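Local coordinates for serine acetyltransferase (Neisseria gonorrhoeae, PDB 6WYE), which probably catalyses acetyl transfer from acetyl-CoA to L-serine, giving O-acetyl-L-serine in the first step of cysteine synthesis from serine, at residues A[151-154]-A[155-159]; A[219-222]-A[223-227]; A[237-240]-A[241-245]. All blocks are in the same frame, centred on the assembly; numbering follows the deposited sequence.

Contact 1. Residues A[151-154]-A[155-159]; sequences KTLA and YFLQN
Ala154 O receives two hydrogen bonds, one from Gln158 N and one from the side-chain amide ND2 of Asn142 on helix 131-147. The backbone bond from Gln158 N to Ala154 O is 2.8 Å long, with an angle of 153° at the hydrogen. Three further i to i+4 bonds precede it: Tyr155 N to Lys151 O (2.8 Å), Phe156 N to Thr152 O (2.9 Å) and Leu157 N to Leu153 O (2.9 Å). This regular spacing identifies the first turns of the alpha-helix 151-165, which precedes strand 168-169, the first strand of the left-handed parallel beta-helix expected of this family. Gln158 NE2 joins the two elements directly through a hydrogen bond to Asp168 OD1. Tyr155 has CG anti to its carbonyl carbon (chi1 -70°), which turns the ring back toward the preceding turn and puts its CD2 3.2 Å from Lys151 O, an oblique approach. Lys151 itself makes a cation-pi contact with Tyr146. On the buried face Leu157 bends back in the same sense, so that its CG lies 3.4 Å from Leu153 O, while its CD1 meets Leu153 CD1 at 3.9 Å as the two side chains cross obliquely; Leu145 of helix 131-147 touches both leucines. Phe156 instead swings its ring away from the preceding turn, where it packs on Ile82 and Met83 of its own chain and on Tyr129 of the second subunit.

Contact 2. Residues A[219-222]-A[223-227]; sequences PKIG and DGVMI
Ile221 CG2 meets Val225 CB at 3.7 Å, the two side chains crossing at about a right angle at one corner of the left-handed parallel beta-helix. The corner is a type II beta turn from Gly222 to Val225, which carries the chain from strand 220-221 in one sheet to strand 226-227 in the next. The sequence from Ile221 to Met226 matches a hexapeptide repeat, with the isoleucine first and the valine fifth. Both branches of Val225 lie near Ile221 CG2, with CG1 3.9 Å and CG2 3.8 Å away, and Val225 CG2 also comes to 3.2 Å from Gly222 O. Beyond the corner the contact thins, Ile221 CD1 facing Ile227 CD1 at 4.4 Å. Ile233 of strand 232-234 touches both isoleucines, and Ile239 of the following coil packs on Ile221 and Val225. Gly224, with a phi of 79° that favours glycine, lets the chain bend round the corner. No hydrogen bond closes the turn, since Val225 N stays 3.7 Å from Gly222 O. On the outer side of the turn Asp223 reaches the preceding coil: its CG stands beside its own backbone N (chi1 -61°) and its OD1 accepts a hydrogen bond from Asn197 N.

Contact 3. Residues A[237-240]-A[241-245]; sequences IRIG and SNAKI
A shared chi2 of -67° curls the ends of Ile239 and Ile245 inward, and the two side chains reach toward each other tip to tip, with Ile239 CD1 and Ile245 CD1 4.1 Å apart. In Ile239 the other branch, CG2, is anti to the backbone N; from there it touches Ala243 CB at 3.8 Å and Ile245 CD1 at 4.1 Å. One methyl of Ile245 thus meets both branches of Ile239. Ala243 ends a type II beta turn: its N donates to Gly240 O at 3.1 Å with an angle of 150° at the hydrogen, and its CB sits 3.2 Å from Gly240 O. Asn242, with a phi of 63°, takes the left-handed position of this turn, and Asn242 O accepts a hydrogen bond from Ser272 OG. Ile233 and Val251, from strands 232-234 and 250-251, touch both isoleucines and place them inside the coil, while backbone bonds from Ile239 to Lys220 and Gly222 join it to the preceding one. The six residues from Ile239 to Lys244, with an aliphatic residue first, glycine second and a small residue fifth, match the hexapeptide repeat that builds a corner of the left-handed parallel beta-helix.

Contacts 2 and 3 are equivalent corners of successive beta-helix coils, their centres about 5 Å apart. Strands 220-221 and 238-239 are neighbours in one sheet, 226-227 and 244-245 in another. Probable hydrogen bonds join them: Asp223 O with Asn242 N (2.8 Å) and Met226 O with Ile245 N (2.9 Å). All three contacts are partly buried: the leucines of contact 1 and the isoleucines Ile221, Ile227, Ile239 and Ile245 face the interior, while Asp223 is exposed at its turn. Only contact 3 of the two corners has a hydrogen bond closing its turn. In contact 1, centred about 26 Å from contact 2, helical backbone bonds dominate and a second subunit packs alongside, whereas no other chain of the assembly touches the corners.

Contact 1. Residues A[151-154]-A[155-159]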
ATOM      1  N   LYS A 151       0.419  23.851 -14.660  1.00 41.12           N
ATOM      2  CA  LYS A 151       0.166  23.035 -15.843  1.00 43.25           C
ATOM      3  C   LYS A 151       0.749  21.636 -15.705  1.00 40.82           C
ATOM      4  O   LYS A 151       0.109  20.655 -16.096  1.00 40.57           O
ATOM      5  CB  LYS A 151       0.700  23.744 -17.084  1.00 47.61           C
ATOM      6  CG  LYS A 151      -0.219  24.893 -17.512  1.00 50.34           C
ATOM      7  CD  LYS A 151       0.203  25.468 -18.857  1.00 56.19           C
ATOM      8  CE  LYS A 151      -0.796  26.510 -19.330  1.00 57.81           C
ATOM      9  NZ  LYS A 151      -1.620  27.027 -18.196  1.00 59.62           N
ATOM     10  N   THR A 152       1.967  21.516 -15.175  1.00 40.56           N
ATOM     11  CA  THR A 152       2.522  20.188 -14.943  1.00 40.29           C
ATOM     12  C   THR A 152       1.605  19.369 -14.044  1.00 36.09           C
ATOM     13  O   THR A 152       1.297  18.208 -14.336  1.00 33.58           O
ATOM     14  CB  THR A 152       3.904  20.293 -14.317  1.00 43.69           C
ATOM     15  OG1 THR A 152       4.740  21.099 -15.149  1.00 49.06           O
ATOM     16  CG2 THR A 152       4.509  18.907 -14.171  1.00 42.41           C
ATOM     17  N   LEU A 153       1.163  19.964 -12.936  1.00 32.65           N
ATOM     18  CA  LEU A 153       0.237  19.275 -12.050  1.00 33.81           C
ATOM     19  C   LEU A 153      -1.042  18.897 -12.779  1.00 33.93           C
ATOM     20  O   LEU A 153      -1.559  17.790 -12.595  1.00 32.52           O
ATOM     21  CB  LEU A 153      -0.088  20.141 -10.835  1.00 34.06           C
ATOM     22  CG  LEU A 153      -1.135  19.548  -9.885  1.00 31.00           C
ATOM     23  CD1 LEU A 153      -0.723  18.143  -9.372  1.00 29.07           C
ATOM     24  CD2 LEU A 153      -1.338  20.501  -8.724  1.00 33.32           C
ATOM     25  N   ALA A 154      -1.582  19.815 -13.590  1.00 31.39           N
ATOM     26  CA  ALA A 154      -2.822  19.525 -14.301  1.00 27.91           C
ATOM     27  C   ALA A 154      -2.634  18.405 -15.316  1.00 29.65           C
ATOM     28  O   ALA A 154      -3.540  17.591 -15.512  1.00 29.89           O
ATOM     29  CB  ALA A 154      -3.373  20.783 -14.977  1.00 28.48           C
ATOM     30  N   TYR A 155      -1.473  18.350 -15.979  1.00 31.67           N
ATOM     31  CA  TYR A 155      -1.212  17.244 -16.901  1.00 32.32           C
ATOM     32  C   TYR A 155      -1.057  15.923 -16.154  1.00 32.23           C
ATOM     33  O   TYR A 155      -1.522  14.879 -16.628  1.00 30.10           O
ATOM     34  CB  TYR A 155       0.040  17.527 -17.732  1.00 33.76           C
ATOM     35  CG  TYR A 155      -0.147  18.636 -18.738  1.00 37.21           C
ATOM     36  CD1 TYR A 155      -1.348  18.788 -19.422  1.00 38.77           C
ATOM     37  CD2 TYR A 155       0.886  19.520 -19.022  1.00 40.32           C
ATOM     38  CE1 TYR A 155      -1.522  19.799 -20.353  1.00 40.58           C
ATOM     39  CE2 TYR A 155       0.722  20.534 -19.950  1.00 42.44           C
ATOM     40  CZ  TYR A 155      -0.473  20.667 -20.612  1.00 44.20           C
ATOM     41  OH  TYR A 155      -0.621  21.679 -21.531  1.00 48.09           O
ATOM     42  N   PHE A 156      -0.378  15.944 -15.002  1.00 33.95           N
ATOM     43  CA  PHE A 156      -0.287  14.753 -14.163  1.00 29.97           C
ATOM     44  C   PHE A 156      -1.677  14.243 -13.809  1.00 28.97           C
ATOM     45  O   PHE A 156      -1.961  13.044 -13.915  1.00 26.70           O
ATOM     46  CB  PHE A 156       0.520  15.065 -12.903  1.00 29.45           C
ATOM     47  CG  PHE A 156       0.634  13.900 -11.947  1.00 32.60           C
ATOM     48  CD1 PHE A 156      -0.379  13.625 -11.029  1.00 31.87           C
ATOM     49  CD2 PHE A 156       1.756  13.087 -11.966  1.00 33.75           C
ATOM     50  CE1 PHE A 156      -0.276  12.555 -10.162  1.00 34.34           C
ATOM     51  CE2 PHE A 156       1.874  12.012 -11.090  1.00 37.37           C
ATOM     52  CZ  PHE A 156       0.851  11.742 -10.193  1.00 35.59           C
ATOM     53  N   LEU A 157      -2.572  15.148 -13.406  1.00 28.23           N
ATOM     54  CA  LEU A 157      -3.909  14.719 -13.019  1.00 26.14           C
ATOM     55  C   LEU A 157      -4.764  14.337 -14.221  1.00 29.22           C
ATOM     56  O   LEU A 157      -5.618  13.459 -14.099  1.00 28.49           O
ATOM     57  CB  LEU A 157      -4.599  15.817 -12.204  1.00 24.00           C
ATOM     58  CG  LEU A 157      -3.928  16.046 -10.839  1.00 27.94           C
ATOM     59  CD1 LEU A 157      -4.472  17.295 -10.108  1.00 25.07           C
ATOM     60  CD2 LEU A 157      -4.041  14.795  -9.964  1.00 30.39           C
ATOM     61  N   GLN A 158      -4.568  14.979 -15.381  1.00 29.84           N
ATOM     62  CA  GLN A 158      -5.285  14.544 -16.584  1.00 29.39           C
ATOM     63  C   GLN A 158      -4.999  13.078 -16.868  1.00 28.33           C
ATOM     64  O   GLN A 158      -5.907  12.299 -17.176  1.00 30.43           O
ATOM     65  CB  GLN A 158      -4.885  15.387 -17.798  1.00 27.38           C
ATOM     66  CG  GLN A 158      -5.460  14.877 -19.143  1.00 26.76           C
ATOM     67  CD  GLN A 158      -4.834  15.555 -20.355  1.00 28.59           C
ATOM     68  OE1 GLN A 158      -3.856  16.282 -20.228  1.00 31.11           O
ATOM     69  NE2 GLN A 158      -5.394  15.309 -21.535  1.00 25.92           N
ATOM     70  N   ASN A 159      -3.720  12.710 -16.738  1.00 29.73           N
ATOM     71  CA  ASN A 159      -3.265  11.313 -16.968  1.00 28.43           C
ATOM     72  C   ASN A 159      -3.873  10.402 -15.896  1.00 26.91           C
ATOM     73  O   ASN A 159      -4.339   9.302 -16.254  1.00 26.92           O
ATOM     74  CB  ASN A 159      -1.738  11.208 -16.995  1.00 28.32           C
ATOM     75  CG  ASN A 159      -1.245   9.778 -17.058  1.00 26.70           C
ATOM     76  OD1 ASN A 159      -0.598   9.298 -16.130  1.00 33.66           O
ATOM     77  ND2 ASN A 159      -1.546   9.090 -18.147  1.00 25.44           N
TER

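Contact 2. Residues A[219-222]-A[223-227]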
ATOM      1  N   PRO A 219     -15.122  20.675 -30.789  1.00 39.84           N
ATOM      2  CA  PRO A 219     -16.507  21.160 -30.846  1.00 40.26           C
ATOM      3  C   PRO A 219     -16.844  22.098 -29.701  1.00 42.50           C
ATOM      4  O   PRO A 219     -16.237  22.083 -28.628  1.00 43.59           O
ATOM      5  CB  PRO A 219     -17.349  19.881 -30.756  1.00 40.09           C
ATOM      6  CG  PRO A 219     -16.417  18.789 -31.133  1.00 42.13           C
ATOM      7  CD  PRO A 219     -15.056  19.205 -30.711  1.00 38.84           C
ATOM      8  N   LYS A 220     -17.838  22.935 -29.958  1.00 41.07           N
ATOM      9  CA  LYS A 220     -18.481  23.737 -28.930  1.00 41.91           C
ATOM     10  C   LYS A 220     -19.945  23.336 -28.887  1.00 39.30           C
ATOM     11  O   LYS A 220     -20.638  23.393 -29.909  1.00 40.83           O
ATOM     12  CB  LYS A 220     -18.290  25.224 -29.210  1.00 45.30           C
ATOM     13  CG  LYS A 220     -16.876  25.507 -29.659  1.00 47.11           C
ATOM     14  CD  LYS A 220     -16.373  26.870 -29.246  1.00 50.10           C
ATOM     15  CE  LYS A 220     -14.948  27.045 -29.757  1.00 52.54           C
ATOM     16  NZ  LYS A 220     -14.439  28.442 -29.702  1.00 52.15           N
ATOM     17  N   ILE A 221     -20.397  22.886 -27.715  1.00 37.92           N
ATOM     18  CA  ILE A 221     -21.709  22.279 -27.536  1.00 37.17           C
ATOM     19  C   ILE A 221     -22.616  23.274 -26.815  1.00 41.02           C
ATOM     20  O   ILE A 221     -22.271  23.771 -25.732  1.00 38.33           O
ATOM     21  CB  ILE A 221     -21.617  20.960 -26.743  1.00 35.54           C
ATOM     22  CG1 ILE A 221     -20.494  20.062 -27.294  1.00 34.91           C
ATOM     23  CG2 ILE A 221     -22.973  20.259 -26.732  1.00 35.15           C
ATOM     24  CD1 ILE A 221     -20.767  19.465 -28.660  1.00 30.40           C
ATOM     25  N   GLY A 222     -23.794  23.542 -27.404  1.00 42.02           N
ATOM     26  CA  GLY A 222     -24.743  24.459 -26.801  1.00 42.81           C
ATOM     27  C   GLY A 222     -25.571  23.831 -25.683  1.00 42.19           C
ATOM     28  O   GLY A 222     -25.586  22.615 -25.484  1.00 40.92           O
ATOM     29  N   ASP A 223     -26.293  24.693 -24.959  1.00 43.32           N
ATOM     30  CA  ASP A 223     -27.144  24.254 -23.854  1.00 40.26           C
ATOM     31  C   ASP A 223     -28.177  23.234 -24.319  1.00 38.71           C
ATOM     32  O   ASP A 223     -28.652  23.271 -25.459  1.00 39.74           O
ATOM     33  CB  ASP A 223     -27.884  25.442 -23.227  1.00 43.98           C
ATOM     34  CG  ASP A 223     -26.953  26.491 -22.634  1.00 49.18           C
ATOM     35  OD1 ASP A 223     -25.715  26.376 -22.761  1.00 49.51           O
ATOM     36  OD2 ASP A 223     -27.477  27.461 -22.046  1.00 52.26           O
ATOM     37  N   GLY A 224     -28.540  22.327 -23.408  1.00 36.35           N
ATOM     38  CA  GLY A 224     -29.638  21.397 -23.597  1.00 35.45           C
ATOM     39  C   GLY A 224     -29.362  20.183 -24.461  1.00 35.83           C
ATOM     40  O   GLY A 224     -30.275  19.372 -24.662  1.00 37.96           O
ATOM     41  N   VAL A 225     -28.153  20.049 -25.011  1.00 38.05           N
ATOM     42  CA  VAL A 225     -27.849  18.962 -25.942  1.00 38.32           C
ATOM     43  C   VAL A 225     -27.816  17.610 -25.230  1.00 42.18           C
ATOM     44  O   VAL A 225     -27.435  17.494 -24.051  1.00 39.80           O
ATOM     45  CB  VAL A 225     -26.520  19.244 -26.663  1.00 35.46           C
ATOM     46  CG1 VAL A 225     -26.046  18.019 -27.466  1.00 33.76           C
ATOM     47  CG2 VAL A 225     -26.671  20.467 -27.582  1.00 35.43           C
ATOM     48  N   MET A 226     -28.229  16.575 -25.954  1.00 38.91           N
ATOM     49  CA  MET A 226     -28.011  15.200 -25.545  1.00 37.12           C
ATOM     50  C   MET A 226     -27.113  14.522 -26.577  1.00 37.88           C
ATOM     51  O   MET A 226     -27.346  14.647 -27.784  1.00 35.77           O
ATOM     52  CB  MET A 226     -29.337  14.461 -25.413  1.00 37.37           C
ATOM     53  CG  MET A 226     -29.233  13.172 -24.639  1.00 40.46           C
ATOM     54  SD  MET A 226     -28.663  11.837 -25.696  1.00 45.78           S
ATOM     55  CE  MET A 226     -30.241  11.287 -26.368  1.00 45.80           C
ATOM     56  N   ILE A 227     -26.086  13.812 -26.105  1.00 35.74           N
ATOM     57  CA  ILE A 227     -25.169  13.075 -26.975  1.00 33.50           C
ATOM     58  C   ILE A 227     -25.202  11.610 -26.564  1.00 33.82           C
ATOM     59  O   ILE A 227     -24.842  11.274 -25.424  1.00 31.49           O
ATOM     60  CB  ILE A 227     -23.732  13.609 -26.902  1.00 31.87           C
ATOM     61  CG1 ILE A 227     -23.681  15.138 -26.966  1.00 31.29           C
ATOM     62  CG2 ILE A 227     -22.872  12.973 -28.008  1.00 28.51           C
ATOM     63  CD1 ILE A 227     -22.272  15.687 -26.867  1.00 28.32           C
TER

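Contact 3. Residues A[237-240]-A[241-245]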
ATOM      1  N   ILE A 237     -16.398  22.723 -34.747  1.00 41.36           N
ATOM      2  CA  ILE A 237     -17.779  22.847 -35.179  1.00 42.25           C
ATOM      3  C   ILE A 237     -18.665  23.186 -33.984  1.00 42.74           C
ATOM      4  O   ILE A 237     -18.291  23.006 -32.820  1.00 42.54           O
ATOM      5  CB  ILE A 237     -18.262  21.571 -35.901  1.00 42.52           C
ATOM      6  CG1 ILE A 237     -18.273  20.379 -34.946  1.00 43.25           C
ATOM      7  CG2 ILE A 237     -17.352  21.278 -37.108  1.00 40.16           C
ATOM      8  CD1 ILE A 237     -18.734  19.097 -35.601  1.00 44.64           C
ATOM      9  N   ARG A 238     -19.845  23.717 -34.292  1.00 39.57           N
ATOM     10  CA  ARG A 238     -20.817  24.145 -33.300  1.00 40.76           C
ATOM     11  C   ARG A 238     -22.019  23.212 -33.322  1.00 42.31           C
ATOM     12  O   ARG A 238     -22.561  22.906 -34.387  1.00 44.13           O
ATOM     13  CB  ARG A 238     -21.268  25.590 -33.551  1.00 40.69           C
ATOM     14  N   ILE A 239     -22.440  22.772 -32.148  1.00 41.02           N
ATOM     15  CA  ILE A 239     -23.670  22.008 -31.990  1.00 41.91           C
ATOM     16  C   ILE A 239     -24.670  22.947 -31.335  1.00 43.60           C
ATOM     17  O   ILE A 239     -24.473  23.364 -30.186  1.00 44.05           O
ATOM     18  CB  ILE A 239     -23.452  20.738 -31.156  1.00 41.49           C
ATOM     19  CG1 ILE A 239     -22.356  19.863 -31.785  1.00 42.18           C
ATOM     20  CG2 ILE A 239     -24.764  19.994 -30.945  1.00 38.63           C
ATOM     21  CD1 ILE A 239     -22.703  19.256 -33.130  1.00 43.09           C
ATOM     22  N   GLY A 240     -25.738  23.287 -32.060  1.00 44.21           N
ATOM     23  CA  GLY A 240     -26.664  24.290 -31.581  1.00 43.46           C
ATOM     24  C   GLY A 240     -27.460  23.831 -30.374  1.00 45.21           C
ATOM     25  O   GLY A 240     -27.674  22.638 -30.139  1.00 44.90           O
ATOM     26  N   SER A 241     -27.950  24.816 -29.618  1.00 44.79           N
ATOM     27  CA  SER A 241     -28.703  24.532 -28.406  1.00 44.85           C
ATOM     28  C   SER A 241     -29.853  23.577 -28.688  1.00 42.33           C
ATOM     29  O   SER A 241     -30.482  23.629 -29.747  1.00 43.74           O
ATOM     30  CB  SER A 241     -29.225  25.831 -27.781  1.00 48.37           C
ATOM     31  OG  SER A 241     -29.841  26.643 -28.754  1.00 49.47           O
ATOM     32  N   ASN A 242     -30.097  22.682 -27.735  1.00 39.26           N
ATOM     33  CA  ASN A 242     -31.181  21.705 -27.760  1.00 39.91           C
ATOM     34  C   ASN A 242     -31.080  20.704 -28.898  1.00 38.26           C
ATOM     35  O   ASN A 242     -32.050  19.985 -29.164  1.00 39.95           O
ATOM     36  CB  ASN A 242     -32.549  22.395 -27.820  1.00 41.19           C
ATOM     37  CG  ASN A 242     -32.895  23.087 -26.529  1.00 45.62           C
ATOM     38  OD1 ASN A 242     -32.488  22.644 -25.448  1.00 46.30           O
ATOM     39  ND2 ASN A 242     -33.665  24.163 -26.620  1.00 45.28           N
ATOM     40  N   ALA A 243     -29.940  20.617 -29.570  1.00 38.88           N
ATOM     41  CA  ALA A 243     -29.748  19.565 -30.553  1.00 38.71           C
ATOM     42  C   ALA A 243     -29.636  18.202 -29.867  1.00 40.07           C
ATOM     43  O   ALA A 243     -29.477  18.095 -28.644  1.00 38.62           O
ATOM     44  CB  ALA A 243     -28.511  19.844 -31.401  1.00 34.83           C
ATOM     45  N   LYS A 244     -29.750  17.146 -30.672  1.00 38.94           N
ATOM     46  CA  LYS A 244     -29.623  15.773 -30.203  1.00 39.54           C
ATOM     47  C   LYS A 244     -28.723  15.006 -31.161  1.00 39.25           C
ATOM     48  O   LYS A 244     -28.976  14.977 -32.371  1.00 35.36           O
ATOM     49  CB  LYS A 244     -30.991  15.107 -30.091  1.00 42.78           C
ATOM     50  CG  LYS A 244     -30.938  13.626 -29.803  1.00 42.52           C
ATOM     51  CD  LYS A 244     -32.347  13.088 -29.671  1.00 41.91           C
ATOM     52  CE  LYS A 244     -32.432  11.678 -30.220  1.00 45.49           C
ATOM     53  NZ  LYS A 244     -33.653  10.977 -29.742  1.00 47.17           N
ATOM     54  N   ILE A 245     -27.664  14.402 -30.625  1.00 38.36           N
ATOM     55  CA  ILE A 245     -26.732  13.584 -31.403  1.00 35.91           C
ATOM     56  C   ILE A 245     -27.021  12.134 -31.048  1.00 37.59           C
ATOM     57  O   ILE A 245     -26.788  11.706 -29.908  1.00 42.45           O
ATOM     58  CB  ILE A 245     -25.276  13.945 -31.103  1.00 34.34           C
ATOM     59  CG1 ILE A 245     -25.097  15.464 -31.051  1.00 37.30           C
ATOM     60  CG2 ILE A 245     -24.324  13.247 -32.082  1.00 32.72           C
ATOM     61  CD1 ILE A 245     -25.301  16.181 -32.392  1.00 36.89           C
TER